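Local coordinates for protein putative adhesin (Komagataella phaffii, PDB 5FX8) that is a putative fungal cell-surface adhesin that may mediate cell-cell interaction, represented by its N-terminal part with two cohesin-like domains, at residues C[151-165]-C[295-307]. Sequence-based numbering, arbitrary orientation.
Sequences QPIKLSNAVTGGVEW and TSFVLDEPFYRAS
Pro-152 lays CD almost over the centre of the Phe-297 ring, 3.5 Å from the centroid and 5° off the normal, a CH-pi contact that suits the rigid proline ring. Val-163 does the same for Phe-303: CG1 stands 3.6 Å from that ring's centroid, while CG2 reaches CD2 of the same ring. With CG anti to the backbone N (chi1 175°), Phe-303 also brings its edge to Ala-158, whose small CB lies 3.8 Å from CZ, and Trp-165 CH2 packs on Phe-303 CB. Between the two phenylalanines along the chain, branched Leu-299 sets CD1 against Lys-154 CB and CD2 near Pro-152 O.

The polar link comes from Lys-154, long enough to cross between the strands. Bends at chi2 and chi3 carry NZ to Glu-301 O, 2.7 Å away, where it meets a lone pair in the carbonyl plane; NZ also bonds Asn-278 OD1.

In the second cohesin-like domain, edge strand 153-158 and its neighbour 162-170 in one antiparallel sheet face edge strand 294-304 of the other. Side-chain packing thus closes this side of the sandwich, and the nearby carboxylates of Asp-300 and Glu-301, not touching the Lys-154 amine, would probably favour its positive charge.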
loop_
_atom_site.group_PDB
_atom_site.type_symbol
_atom_site.label_atom_id
_atom_site.label_comp_id
_atom_site.label_asym_id
_atom_site.label_seq_id
_atom_site.Cartn_x
_atom_site.Cartn_y
_atom_site.Cartn_z
ATOM N N GLN C 151 6.064 38.003 15.752
ATOM C CA GLN C 151 7.441 37.635 15.518
ATOM C C GLN C 151 7.989 37.115 16.831
ATOM O O GLN C 151 7.330 37.254 17.862
ATOM C CB GLN C 151 8.233 38.830 15.009
ATOM C CG GLN C 151 8.146 40.027 15.903
ATOM C CD GLN C 151 9.051 41.138 15.449
ATOM O OE1 GLN C 151 10.022 40.892 14.750
ATOM N NE2 GLN C 151 8.736 42.373 15.837
ATOM N N PRO C 152 9.157 36.491 16.844
ATOM C CA PRO C 152 9.748 36.091 18.122
ATOM C C PRO C 152 10.054 37.303 18.986
ATOM O O PRO C 152 10.635 38.282 18.523
ATOM C CB PRO C 152 11.027 35.371 17.701
ATOM C CG PRO C 152 10.764 34.951 16.315
ATOM C CD PRO C 152 9.954 36.016 15.709
ATOM N N ILE C 153 9.667 37.220 20.254
ATOM C CA ILE C 153 9.989 38.237 21.234
ATOM C C ILE C 153 10.823 37.611 22.348
ATOM O O ILE C 153 10.953 36.398 22.441
ATOM C CB ILE C 153 8.739 38.919 21.798
ATOM C CG1 ILE C 153 7.867 37.912 22.527
ATOM C CG2 ILE C 153 7.980 39.585 20.689
ATOM C CD1 ILE C 153 6.689 38.540 23.173
ATOM N N LYS C 154 11.404 38.475 23.187
ATOM C CA LYS C 154 12.227 38.101 24.329
ATOM C C LYS C 154 11.718 38.846 25.560
ATOM O O LYS C 154 11.370 40.020 25.464
ATOM C CB LYS C 154 13.688 38.442 24.054
ATOM C CG LYS C 154 14.639 37.542 24.781
ATOM C CD LYS C 154 15.693 38.294 25.501
ATOM C CE LYS C 154 16.530 39.050 24.552
ATOM N NZ LYS C 154 17.605 39.730 25.298
ATOM N N LEU C 155 11.650 38.177 26.712
ATOM C CA LEU C 155 11.166 38.784 27.953
ATOM C C LEU C 155 12.123 38.493 29.107
ATOM O O LEU C 155 12.709 37.412 29.160
ATOM C CB LEU C 155 9.755 38.278 28.302
ATOM C CG LEU C 155 8.664 38.509 27.243
ATOM C CD1 LEU C 155 7.340 37.935 27.681
ATOM C CD2 LEU C 155 8.491 39.966 26.909
ATOM N N SER C 156 12.299 39.457 30.023
ATOM C CA SER C 156 13.145 39.322 31.210
ATOM C C SER C 156 12.274 39.183 32.446
ATOM O O SER C 156 11.201 39.773 32.527
ATOM C CB SER C 156 14.056 40.540 31.441
ATOM O OG SER C 156 14.835 40.920 30.326
ATOM N N ASN C 157 12.744 38.440 33.433
ATOM C CA ASN C 157 12.054 38.390 34.714
ATOM C C ASN C 157 13.099 38.268 35.800
ATOM O O ASN C 157 13.848 37.294 35.830
ATOM C CB ASN C 157 11.073 37.224 34.805
ATOM C CG ASN C 157 9.881 37.368 33.865
ATOM O OD1 ASN C 157 8.936 38.114 34.142
ATOM N ND2 ASN C 157 9.910 36.625 32.754
ATOM N N ALA C 158 13.162 39.238 36.692
ATOM C CA ALA C 158 14.093 39.116 37.799
ATOM C C ALA C 158 13.640 37.996 38.722
ATOM O O ALA C 158 12.466 37.919 39.083
ATOM C CB ALA C 158 14.186 40.429 38.564
ATOM N N VAL C 159 14.559 37.114 39.099
ATOM C CA VAL C 159 14.280 36.112 40.114
ATOM C C VAL C 159 15.423 36.115 41.124
ATOM O O VAL C 159 16.424 36.812 40.970
ATOM C CB VAL C 159 14.058 34.714 39.499
ATOM C CG1 VAL C 159 12.952 34.780 38.471
ATOM C CG2 VAL C 159 15.319 34.194 38.843
ATOM N N THR C 160 15.251 35.337 42.183
ATOM C CA THR C 160 16.283 35.120 43.195
ATOM C C THR C 160 17.523 34.425 42.625
ATOM O O THR C 160 17.730 33.221 42.786
ATOM C CB THR C 160 15.685 34.276 44.297
ATOM O OG1 THR C 160 14.432 34.846 44.680
ATOM C CG2 THR C 160 16.618 34.221 45.475
ATOM N N GLY C 161 18.395 35.190 41.982
ATOM C CA GLY C 161 19.462 34.543 41.243
ATOM C C GLY C 161 20.341 35.397 40.359
ATOM O O GLY C 161 21.509 35.538 40.655
ATOM N N GLY C 162 19.813 35.936 39.265
ATOM C CA GLY C 162 18.471 35.625 38.862
ATOM C C GLY C 162 17.813 36.363 37.722
ATOM O O GLY C 162 17.108 37.327 37.966
ATOM N N VAL C 163 18.007 35.899 36.487
ATOM C CA VAL C 163 17.153 36.267 35.362
ATOM C C VAL C 163 16.543 35.004 34.797
ATOM O O VAL C 163 17.265 34.064 34.463
ATOM C CB VAL C 163 17.911 36.965 34.228
ATOM C CG1 VAL C 163 16.961 37.862 33.487
ATOM C CG2 VAL C 163 19.067 37.678 34.726
ATOM N N GLU C 164 15.238 35.001 34.630
ATOM C CA GLU C 164 14.584 34.008 33.804
ATOM C C GLU C 164 14.259 34.677 32.480
ATOM O O GLU C 164 13.564 35.698 32.451
ATOM C CB GLU C 164 13.335 33.473 34.488
ATOM C CG GLU C 164 12.734 32.279 33.794
ATOM C CD GLU C 164 11.519 31.739 34.500
ATOM O OE1 GLU C 164 11.006 32.405 35.442
ATOM O OE2 GLU C 164 11.081 30.635 34.098
ATOM N N TRP C 165 14.820 34.147 31.400
ATOM C CA TRP C 165 14.547 34.644 30.065
ATOM C C TRP C 165 13.413 33.846 29.458
ATOM O O TRP C 165 13.321 32.638 29.668
ATOM C CB TRP C 165 15.768 34.517 29.171
ATOM C CG TRP C 165 16.941 35.268 29.590
ATOM C CD1 TRP C 165 18.040 34.779 30.219
ATOM C CD2 TRP C 165 17.184 36.647 29.373
ATOM N NE1 TRP C 165 18.957 35.772 30.415
ATOM C CE2 TRP C 165 18.450 36.937 29.908
ATOM C CE3 TRP C 165 16.448 37.675 28.786
ATOM C CZ2 TRP C 165 18.997 38.214 29.881
ATOM C CZ3 TRP C 165 16.996 38.942 28.746
ATOM C CH2 TRP C 165 18.260 39.199 29.288
ATOM N N THR C 295 13.859 33.072 7.949
ATOM C CA THR C 295 13.793 34.419 8.510
ATOM C C THR C 295 14.530 34.481 9.848
ATOM O O THR C 295 14.190 33.741 10.777
ATOM C CB THR C 295 12.349 34.856 8.712
ATOM O OG1 THR C 295 11.589 34.606 7.531
ATOM C CG2 THR C 295 12.315 36.310 8.952
ATOM N N SER C 296 15.509 35.388 9.952
ATOM C CA SER C 296 16.337 35.566 11.139
ATOM C C SER C 296 15.910 36.781 11.953
ATOM O O SER C 296 15.455 37.788 11.407
ATOM C CB SER C 296 17.800 35.719 10.761
ATOM O OG SER C 296 18.284 34.506 10.237
ATOM N N PHE C 297 16.064 36.675 13.273
ATOM C CA PHE C 297 15.726 37.747 14.199
ATOM C C PHE C 297 16.829 37.866 15.235
ATOM O O PHE C 297 17.441 36.875 15.630
ATOM C CB PHE C 297 14.390 37.506 14.931
ATOM C CG PHE C 297 13.215 37.347 14.027
ATOM C CD1 PHE C 297 12.976 36.148 13.389
ATOM C CD2 PHE C 297 12.332 38.384 13.839
ATOM C CE1 PHE C 297 11.905 35.997 12.561
ATOM C CE2 PHE C 297 11.245 38.240 13.018
ATOM C CZ PHE C 297 11.032 37.042 12.371
ATOM N N VAL C 298 17.075 39.091 15.674
ATOM C CA VAL C 298 18.039 39.376 16.727
ATOM C C VAL C 298 17.309 40.093 17.851
ATOM O O VAL C 298 16.572 41.056 17.610
ATOM C CB VAL C 298 19.216 40.208 16.200
ATOM C CG1 VAL C 298 20.309 40.282 17.232
ATOM C CG2 VAL C 298 19.742 39.582 14.947
ATOM N N LEU C 299 17.498 39.610 19.074
ATOM C CA LEU C 299 16.828 40.149 20.256
ATOM C C LEU C 299 17.900 40.451 21.302
ATOM O O LEU C 299 18.321 39.571 22.057
ATOM C CB LEU C 299 15.783 39.164 20.773
ATOM C CG LEU C 299 14.892 38.490 19.729
ATOM C CD1 LEU C 299 14.152 37.346 20.348
ATOM C CD2 LEU C 299 13.910 39.440 19.153
ATOM N N ASP C 300 18.347 41.702 21.358
ATOM C CA ASP C 300 19.502 42.049 22.175
ATOM C C ASP C 300 19.146 42.878 23.399
ATOM O O ASP C 300 20.046 43.432 24.037
ATOM C CB ASP C 300 20.558 42.771 21.342
ATOM C CG ASP C 300 19.959 43.788 20.399
ATOM O OD1 ASP C 300 18.860 44.304 20.682
ATOM O OD2 ASP C 300 20.601 44.081 19.370
ATOM N N GLU C 301 17.873 42.947 23.764
ATOM C CA GLU C 301 17.468 43.729 24.928
ATOM C C GLU C 301 18.238 43.290 26.178
ATOM O O GLU C 301 18.241 42.094 26.503
ATOM C CB GLU C 301 15.964 43.607 25.161
ATOM C CG GLU C 301 15.364 44.696 26.044
ATOM C CD GLU C 301 14.027 44.293 26.665
ATOM O OE1 GLU C 301 13.548 43.171 26.372
ATOM O OE2 GLU C 301 13.460 45.097 27.453
ATOM N N PRO C 302 18.919 44.219 26.889
ATOM C CA PRO C 302 19.624 43.880 28.133
ATOM C C PRO C 302 18.703 43.617 29.303
ATOM O O PRO C 302 17.490 43.809 29.208
ATOM C CB PRO C 302 20.462 45.131 28.419
ATOM C CG PRO C 302 20.466 45.892 27.214
ATOM C CD PRO C 302 19.211 45.588 26.468
ATOM N N PHE C 303 19.284 43.202 30.419
ATOM C CA PHE C 303 18.575 43.038 31.674
ATOM C C PHE C 303 19.128 44.009 32.704
ATOM O O PHE C 303 20.338 44.241 32.776
ATOM C CB PHE C 303 18.696 41.622 32.198
ATOM C CG PHE C 303 18.092 41.418 33.551
ATOM C CD1 PHE C 303 16.733 41.440 33.721
ATOM C CD2 PHE C 303 18.886 41.165 34.646
ATOM C CE1 PHE C 303 16.184 41.229 34.948
ATOM C CE2 PHE C 303 18.337 40.954 35.877
ATOM C CZ PHE C 303 16.989 40.985 36.028
ATOM N N TYR C 304 18.224 44.575 33.495
ATOM C CA TYR C 304 18.556 45.598 34.471
ATOM C C TYR C 304 17.950 45.205 35.802
ATOM O O TYR C 304 16.827 44.699 35.862
ATOM C CB TYR C 304 18.043 46.961 34.043
ATOM C CG TYR C 304 18.682 47.530 32.797
ATOM C CD1 TYR C 304 20.020 47.912 32.794
ATOM C CD2 TYR C 304 17.943 47.730 31.644
ATOM C CE1 TYR C 304 20.597 48.448 31.687
ATOM C CE2 TYR C 304 18.518 48.269 30.525
ATOM C CZ TYR C 304 19.845 48.628 30.558
ATOM O OH TYR C 304 20.453 49.172 29.461
ATOM N N ARG C 305 18.705 45.405 36.868
ATOM C CA ARG C 305 18.207 45.022 38.170
ATOM C C ARG C 305 17.664 46.184 38.984
ATOM O O ARG C 305 16.890 45.952 39.909
ATOM C CB ARG C 305 19.303 44.296 38.951
ATOM C CG ARG C 305 19.687 42.990 38.310
ATOM C CD ARG C 305 20.771 42.281 39.061
ATOM N NE ARG C 305 20.266 41.133 39.795
ATOM C CZ ARG C 305 21.046 40.246 40.390
ATOM N NH1 ARG C 305 22.358 40.386 40.324
ATOM N NH2 ARG C 305 20.522 39.226 41.042
ATOM N N ALA C 306 18.016 47.420 38.661
ATOM C CA ALA C 306 17.627 48.534 39.505
ATOM C C ALA C 306 17.228 49.727 38.654
ATOM O O ALA C 306 17.546 49.805 37.474
ATOM C CB ALA C 306 18.762 48.915 40.455
ATOM N N SER C 307 16.516 50.659 39.277
ATOM C CA SER C 307 16.252 51.948 38.653
ATOM C C SER C 307 17.559 52.684 38.405
ATOM O O SER C 307 18.450 52.699 39.249
ATOM C CB SER C 307 15.351 52.792 39.546
ATOM O OG SER C 307 14.085 52.191 39.739
#